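Local structure of DMATS type aromatic prenyltransferase (Streptomyces coelicolor, 6ZS0) at residues R103-R108 with C136-R141; F179-Q184 with E266-F271; T293-H296 with D301-V304. The protein prenylates tryptophan, probably by transferring a dimethylallyl group from dimethylallyl diphosphate to position 5 of the indole ring. All blocks are in the same frame, centred on the assembly; numbering follows the deposited sequence.

Contact 1 (R103-R108 with C136-R141)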
# COMPACT_ATOMS: atom_id res chain seq x y z
N ARG A 103 -13.97 -11.07 6.73
CA ARG A 103 -15.02 -11.44 7.71
C ARG A 103 -14.41 -12.32 8.80
O ARG A 103 -14.81 -12.16 9.95
CB ARG A 103 -16.19 -12.10 7.01
CG ARG A 103 -17.03 -11.06 6.29
CD ARG A 103 -18.06 -11.72 5.45
NE ARG A 103 -18.91 -10.67 4.93
CZ ARG A 103 -19.83 -10.87 4.01
NH1 ARG A 103 -20.00 -12.06 3.48
NH2 ARG A 103 -20.58 -9.84 3.63
N THR A 104 -13.50 -13.22 8.46
CA THR A 104 -12.79 -14.02 9.49
C THR A 104 -12.04 -13.10 10.44
O THR A 104 -12.10 -13.28 11.66
CB THR A 104 -11.90 -15.06 8.82
OG1 THR A 104 -12.81 -15.88 8.07
CG2 THR A 104 -11.14 -15.89 9.83
N MET A 105 -11.37 -12.08 9.93
CA MET A 105 -10.66 -11.12 10.81
C MET A 105 -11.67 -10.41 11.70
O MET A 105 -11.37 -10.19 12.89
CB MET A 105 -9.89 -10.11 9.97
CG MET A 105 -8.78 -10.73 9.18
SD MET A 105 -8.10 -9.49 8.00
CE MET A 105 -7.07 -10.56 7.01
N ALA A 106 -12.82 -10.03 11.16
CA ALA A 106 -13.88 -9.31 11.91
C ALA A 106 -14.41 -10.21 13.02
O ALA A 106 -14.68 -9.65 14.12
CB ALA A 106 -14.99 -8.85 11.02
N ARG A 107 -14.56 -11.49 12.80
CA ARG A 107 -15.08 -12.41 13.86
C ARG A 107 -14.02 -12.57 14.94
O ARG A 107 -14.38 -12.82 16.11
CB ARG A 107 -15.49 -13.75 13.28
CG ARG A 107 -16.68 -13.67 12.35
CD ARG A 107 -17.23 -15.05 12.07
NE ARG A 107 -16.24 -15.95 11.48
CZ ARG A 107 -15.92 -16.03 10.20
NH1 ARG A 107 -15.00 -16.90 9.81
NH2 ARG A 107 -16.50 -15.25 9.30
N ARG A 108 -12.76 -12.40 14.60
CA ARG A 108 -11.66 -12.52 15.56
C ARG A 108 -11.56 -11.27 16.44
O ARG A 108 -11.41 -11.43 17.68
CB ARG A 108 -10.34 -12.76 14.84
CG ARG A 108 -9.15 -12.95 15.77
CD ARG A 108 -7.96 -13.46 15.03
NE ARG A 108 -6.82 -13.51 15.93
CZ ARG A 108 -5.62 -13.96 15.63
NH1 ARG A 108 -4.66 -13.92 16.54
NH2 ARG A 108 -5.38 -14.43 14.42
N CYS A 136 -6.25 -6.35 1.42
CA CYS A 136 -6.31 -6.03 2.85
C CYS A 136 -4.94 -5.54 3.30
O CYS A 136 -3.95 -6.21 3.00
CB CYS A 136 -6.78 -7.25 3.61
SG CYS A 136 -7.04 -6.90 5.36
N ALA A 137 -4.89 -4.41 4.01
CA ALA A 137 -3.66 -3.97 4.70
C ALA A 137 -3.89 -4.10 6.20
O ALA A 137 -4.93 -3.65 6.70
CB ALA A 137 -3.31 -2.57 4.34
N LEU A 138 -2.93 -4.69 6.86
CA LEU A 138 -2.93 -4.87 8.32
C LEU A 138 -1.86 -3.95 8.92
O LEU A 138 -0.71 -4.08 8.54
CB LEU A 138 -2.67 -6.34 8.61
CG LEU A 138 -3.77 -7.26 8.07
CD1 LEU A 138 -3.31 -8.69 7.94
CD2 LEU A 138 -5.00 -7.16 8.93
N GLU A 139 -2.26 -3.05 9.81
CA GLU A 139 -1.31 -2.24 10.60
C GLU A 139 -0.93 -3.08 11.82
O GLU A 139 -1.83 -3.42 12.63
CB GLU A 139 -1.90 -0.92 11.06
CG GLU A 139 -0.82 -0.04 11.69
CD GLU A 139 -1.29 1.17 12.48
OE1 GLU A 139 -2.53 1.38 12.54
OE2 GLU A 139 -0.42 1.89 13.05
N LEU A 140 0.34 -3.44 11.91
CA LEU A 140 0.87 -4.40 12.90
C LEU A 140 1.12 -3.66 14.21
O LEU A 140 2.26 -3.35 14.50
CB LEU A 140 2.11 -5.02 12.30
CG LEU A 140 1.86 -5.82 11.02
CD1 LEU A 140 2.99 -6.79 10.79
CD2 LEU A 140 0.52 -6.54 11.04
N ARG A 141 0.05 -3.37 14.92
CA ARG A 141 0.05 -2.55 16.16
C ARG A 141 0.55 -3.38 17.32
O ARG A 141 0.20 -4.54 17.45
CB ARG A 141 -1.35 -2.04 16.51
CG ARG A 141 -2.00 -1.24 15.41
CD ARG A 141 -2.94 -0.21 15.96
NE ARG A 141 -4.33 -0.60 15.87
CZ ARG A 141 -5.25 0.01 15.11
NH1 ARG A 141 -4.92 1.03 14.33
NH2 ARG A 141 -6.50 -0.41 15.12

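Contact 2 (F179-Q184 with E266-F271)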
# COMPACT_ATOMS: atom_id res chain seq x y z
N PHE A 179 -17.24 13.74 -3.61
CA PHE A 179 -16.59 13.47 -4.92
C PHE A 179 -16.12 14.77 -5.57
O PHE A 179 -15.03 14.80 -6.16
CB PHE A 179 -17.53 12.76 -5.88
CG PHE A 179 -16.85 12.47 -7.19
CD1 PHE A 179 -15.99 11.39 -7.31
CD2 PHE A 179 -17.01 13.33 -8.27
CE1 PHE A 179 -15.35 11.15 -8.52
CE2 PHE A 179 -16.36 13.09 -9.47
CZ PHE A 179 -15.52 12.01 -9.58
N ASP A 180 -16.94 15.82 -5.47
CA ASP A 180 -16.69 17.12 -6.16
C ASP A 180 -15.56 17.93 -5.49
O ASP A 180 -15.10 18.87 -6.13
CB ASP A 180 -17.99 17.91 -6.28
CG ASP A 180 -18.97 17.20 -7.19
OD1 ASP A 180 -18.53 16.77 -8.27
OD2 ASP A 180 -20.14 17.06 -6.82
N SER A 181 -15.09 17.54 -4.30
CA SER A 181 -13.93 18.16 -3.61
C SER A 181 -12.60 17.59 -4.14
O SER A 181 -11.55 18.16 -3.82
CB SER A 181 -14.01 17.98 -2.13
OG SER A 181 -13.73 16.63 -1.78
N LEU A 182 -12.64 16.49 -4.89
CA LEU A 182 -11.40 15.81 -5.35
C LEU A 182 -10.80 16.59 -6.52
O LEU A 182 -11.53 17.07 -7.39
CB LEU A 182 -11.70 14.37 -5.76
CG LEU A 182 -12.17 13.43 -4.66
CD1 LEU A 182 -12.75 12.17 -5.27
CD2 LEU A 182 -11.05 13.09 -3.70
N PRO A 183 -9.45 16.69 -6.58
CA PRO A 183 -8.79 17.30 -7.73
C PRO A 183 -8.93 16.42 -8.99
O PRO A 183 -9.32 15.27 -8.87
CB PRO A 183 -7.33 17.40 -7.29
CG PRO A 183 -7.17 16.23 -6.34
CD PRO A 183 -8.49 16.20 -5.58
N GLN A 184 -8.64 17.00 -10.15
CA GLN A 184 -8.55 16.32 -11.46
C GLN A 184 -7.52 15.18 -11.33
O GLN A 184 -6.46 15.38 -10.71
CB GLN A 184 -8.19 17.34 -12.55
CG GLN A 184 -8.25 16.85 -14.01
CD GLN A 184 -8.15 17.95 -15.06
OE1 GLN A 184 -7.74 19.08 -14.79
NE2 GLN A 184 -8.50 17.61 -16.30
N GLU A 266 -17.80 17.01 3.36
CA GLU A 266 -17.72 17.00 1.88
C GLU A 266 -16.28 17.29 1.44
O GLU A 266 -16.06 17.33 0.24
CB GLU A 266 -18.71 18.00 1.29
CG GLU A 266 -20.15 17.57 1.49
CD GLU A 266 -21.15 18.31 0.61
OE1 GLU A 266 -21.65 17.70 -0.36
OE2 GLU A 266 -21.44 19.49 0.91
N ARG A 267 -15.36 17.48 2.38
CA ARG A 267 -13.95 17.86 2.09
C ARG A 267 -13.03 16.90 2.84
O ARG A 267 -13.35 16.49 3.94
CB ARG A 267 -13.71 19.32 2.50
CG ARG A 267 -14.62 20.29 1.76
CD ARG A 267 -14.32 21.75 2.02
NE ARG A 267 -13.07 22.19 1.41
CZ ARG A 267 -11.90 22.33 2.04
NH1 ARG A 267 -10.83 22.75 1.37
NH2 ARG A 267 -11.79 22.06 3.33
N PRO A 268 -11.89 16.48 2.24
CA PRO A 268 -10.98 15.57 2.92
C PRO A 268 -10.14 16.24 4.02
O PRO A 268 -9.83 17.40 3.89
CB PRO A 268 -10.08 15.04 1.78
CG PRO A 268 -10.08 16.16 0.77
CD PRO A 268 -11.46 16.79 0.87
N SER A 269 -9.84 15.47 5.07
CA SER A 269 -9.01 15.91 6.22
C SER A 269 -7.59 15.35 6.10
O SER A 269 -6.74 15.70 6.92
CB SER A 269 -9.64 15.51 7.52
OG SER A 269 -9.80 14.12 7.56
N GLY A 270 -7.34 14.50 5.11
CA GLY A 270 -6.01 13.90 4.95
C GLY A 270 -5.64 13.77 3.50
O GLY A 270 -6.56 13.66 2.66
N PHE A 271 -4.35 13.88 3.21
CA PHE A 271 -3.82 13.81 1.83
C PHE A 271 -2.47 13.10 1.83
O PHE A 271 -1.59 13.44 2.64
CB PHE A 271 -3.68 15.21 1.25
CG PHE A 271 -2.87 15.27 -0.02
CD1 PHE A 271 -1.53 15.62 0.01
CD2 PHE A 271 -3.44 14.92 -1.23
CE1 PHE A 271 -0.79 15.67 -1.16
CE2 PHE A 271 -2.69 14.98 -2.39
CZ PHE A 271 -1.36 15.36 -2.36

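Contact 3 (T293-H296 with D301-V304)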
# COMPACT_ATOMS: atom_id res chain seq x y z
N THR A 293 16.96 11.30 2.83
CA THR A 293 16.84 12.78 2.68
C THR A 293 15.43 13.24 3.08
O THR A 293 15.31 14.22 3.81
CB THR A 293 17.19 13.23 1.26
OG1 THR A 293 18.52 12.80 1.00
CG2 THR A 293 17.06 14.73 1.09
N VAL A 294 14.39 12.56 2.62
CA VAL A 294 12.98 12.94 2.95
C VAL A 294 12.78 12.83 4.46
O VAL A 294 12.15 13.74 5.06
CB VAL A 294 11.96 12.07 2.19
CG1 VAL A 294 10.54 12.38 2.64
CG2 VAL A 294 12.10 12.25 0.68
N LEU A 295 13.24 11.74 5.05
CA LEU A 295 13.09 11.51 6.50
C LEU A 295 13.78 12.65 7.26
O LEU A 295 13.13 13.26 8.17
CB LEU A 295 13.66 10.14 6.85
CG LEU A 295 12.80 8.95 6.44
CD1 LEU A 295 13.58 7.66 6.58
CD2 LEU A 295 11.52 8.90 7.27
N HIS A 296 15.01 12.96 6.87
CA HIS A 296 15.82 14.03 7.53
C HIS A 296 15.08 15.37 7.44
O HIS A 296 15.06 16.11 8.47
CB HIS A 296 17.24 14.06 6.95
CG HIS A 296 18.05 12.85 7.30
ND1 HIS A 296 19.22 12.53 6.64
CD2 HIS A 296 17.84 11.87 8.20
CE1 HIS A 296 19.72 11.44 7.14
NE2 HIS A 296 18.90 11.01 8.10
N ASP A 301 14.95 9.96 11.90
CA ASP A 301 16.15 9.11 11.65
C ASP A 301 15.81 8.05 10.60
O ASP A 301 14.69 7.56 10.64
CB ASP A 301 16.61 8.40 12.92
CG ASP A 301 17.62 7.30 12.66
OD1 ASP A 301 17.32 6.13 12.97
OD2 ASP A 301 18.66 7.59 12.12
N ALA A 302 16.79 7.69 9.76
CA ALA A 302 16.64 6.76 8.62
C ALA A 302 17.32 5.40 8.86
O ALA A 302 17.16 4.52 8.03
CB ALA A 302 17.21 7.42 7.40
N SER A 303 18.06 5.20 9.96
CA SER A 303 18.80 3.93 10.22
C SER A 303 17.83 2.73 10.25
O SER A 303 18.22 1.65 9.79
CB SER A 303 19.65 4.02 11.48
OG SER A 303 18.83 4.10 12.63
N VAL A 304 16.60 2.89 10.74
CA VAL A 304 15.62 1.77 10.77
C VAL A 304 15.33 1.34 9.33
O VAL A 304 15.25 0.14 9.09
CB VAL A 304 14.33 2.12 11.55
CG1 VAL A 304 13.20 1.15 11.26
CG2 VAL A 304 14.58 2.17 13.04

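Contact 1 (R103-R108 with C136-R141)
M105 reaches from helix 91-109 to L138 on strand 135-139, joining a helix of the outer layer to the antiparallel barrel it covers, as in the ABBA-barrel fold of aromatic prenyltransferases. The helix and strand backbones stay apart, with 10.2 Å between M105 CA and L138 CA, and the long side chain of M105 spans most of the gap to C136 and L138. All interactions across it are apolar. The methionine has CG beside its own backbone N, opposite the carbonyl carbon (chi1 -66°), and from there the chain runs extended, carrying the thioether straight out of the helix. M105 SD ends 4.0 Å from L138 CD2; the two side chains reach toward each other and meet tip to tip. V34 of helix 25-39 and V148 of strand 147-152 also pack on L138, and F111 touches M105, so the sulfur lies in a buried apolar layer.

Backbone hydrogen bonds of the sheet hold the strand side: C136 pairs with V82, and L138 with V80, on one neighbouring strand, while A137 pairs with K149 on the other. Further along, L140 is the centre of an inverse gamma turn, with a weak bond from R141 N to E139 O. R141 folds back on E139 in a salt bridge, R141 NH1 to E139 OE1 3.0 Å, whose hydrogen bond is weak, bent to 128°. C136 has two conformers, so its approach to M105 is less certain; in the one given, M105 SD lies 3.8 Å from C136 SG.

Contact 2 (F179-Q184 with E266-F271)
The loop that leads into barrel strand 270-275 meets the 3-10 turn following helix 162-175 where S181 lies against E266 and P268. S181 touches with its whole short side chain: OG comes within 3.2 Å of E266 O and 3.5 Å of P268 CD, while S181 CB also lies 3.2 Å from E266 O. The hydroxyl sits between the backbone N and the carbonyl carbon of its own residue (chi1 73°), and its hydrogen bond goes back to A178 O within the turn. The approach to E266 O is therefore best read as close packing beside a carbonyl oxygen. P268 meets S181 through its CD atom, which also lies 4.1 Å from S181 CB.

Just beyond the proline, S269 and G270 both face S259 in a classic beta bulge, where the loop enters the sheet. The 3-10 turn is held by the bond from L182 N to F179 O, 3.2 Å long.

D180 OD1 forms a salt bridge with R167 and R267 NH2 one with D224, whereas E266 OE1 reaches across to accept from Q177 N, just ahead of the 3-10 turn. Between the two acids, D180 OD2 and E266 OE1 remain 6.7 Å apart.

Contact 3 (T293-H296 with D301-V304)
L295 lays its CD1 methyl over A302, 3.7 Å from A302 CB and 3.8 Å from A302 CA, and so covers the small residue from the side of helix 284-297. A chi1 of -75° swings the isobutyl group of L295 away from its own carbonyl and toward A302. L295 CD1 also comes within 4.2 Å of D301 O, so the backbone of the incoming segment is touched as well. H296, the next residue along the helix, brings its imidazole up to the same methyl: H296 NE2 is 4.0 Å from A302 CB, and the methyl approaches the ring obliquely. A302 CB is thus shared between a leucine branch and a histidine nitrogen.

The contact closes a short helix-loop-helix connection, in which helix 284-297 gives way to helix 303-312. L295 also rests on V339 and F70, which belong to strands 338-344 and 64-70, the last and first of the barrel, while V304 touches F70 from the second helix. The connection is therefore packed against the place where the barrel closes.

The start of the second helix is organised by D301. Its carboxylate forms an Asx turn, with OD2 accepting from S303 N in a weak capping bond, 3.3 Å long but nearly straight at 170°. The other oxygen is gripped more closely: S303 OG donates to D301 OD1 over 2.6 Å, and OD1 accepts with its syn lone pair, on the side of OD2. S303 thus holds both carboxylate oxygens, restraining the rotation of the group. H296 NE2 stands 5.3 Å from D301 OD2, too far for direct contact, and A302 O accepts from H306 ND1 further along the helix.

In the fold
Contact 1 is buried, contact 2 lies at the surface, and contact 3 is partly buried. Contacts 1 and 2 both reach the barrel sheet, on strands 135-139 and 270-275, with centres 27 Å apart. Contact 3 instead joins two consecutive outer helices and rests on the barrel. Chemistry follows place: sulfur and methyl packing in contact 1; in contact 2 a serine against a proline and a backbone carbonyl, with charged neighbours, one of which, E266, is bonded to the backbone just before 179-184; and a leucine-alanine overlap beside a polar helix start in contact 3. Strand 270-275 precedes helix 284-297, so segment 266-271 of contact 2 lies shortly before contact 3 in the chain.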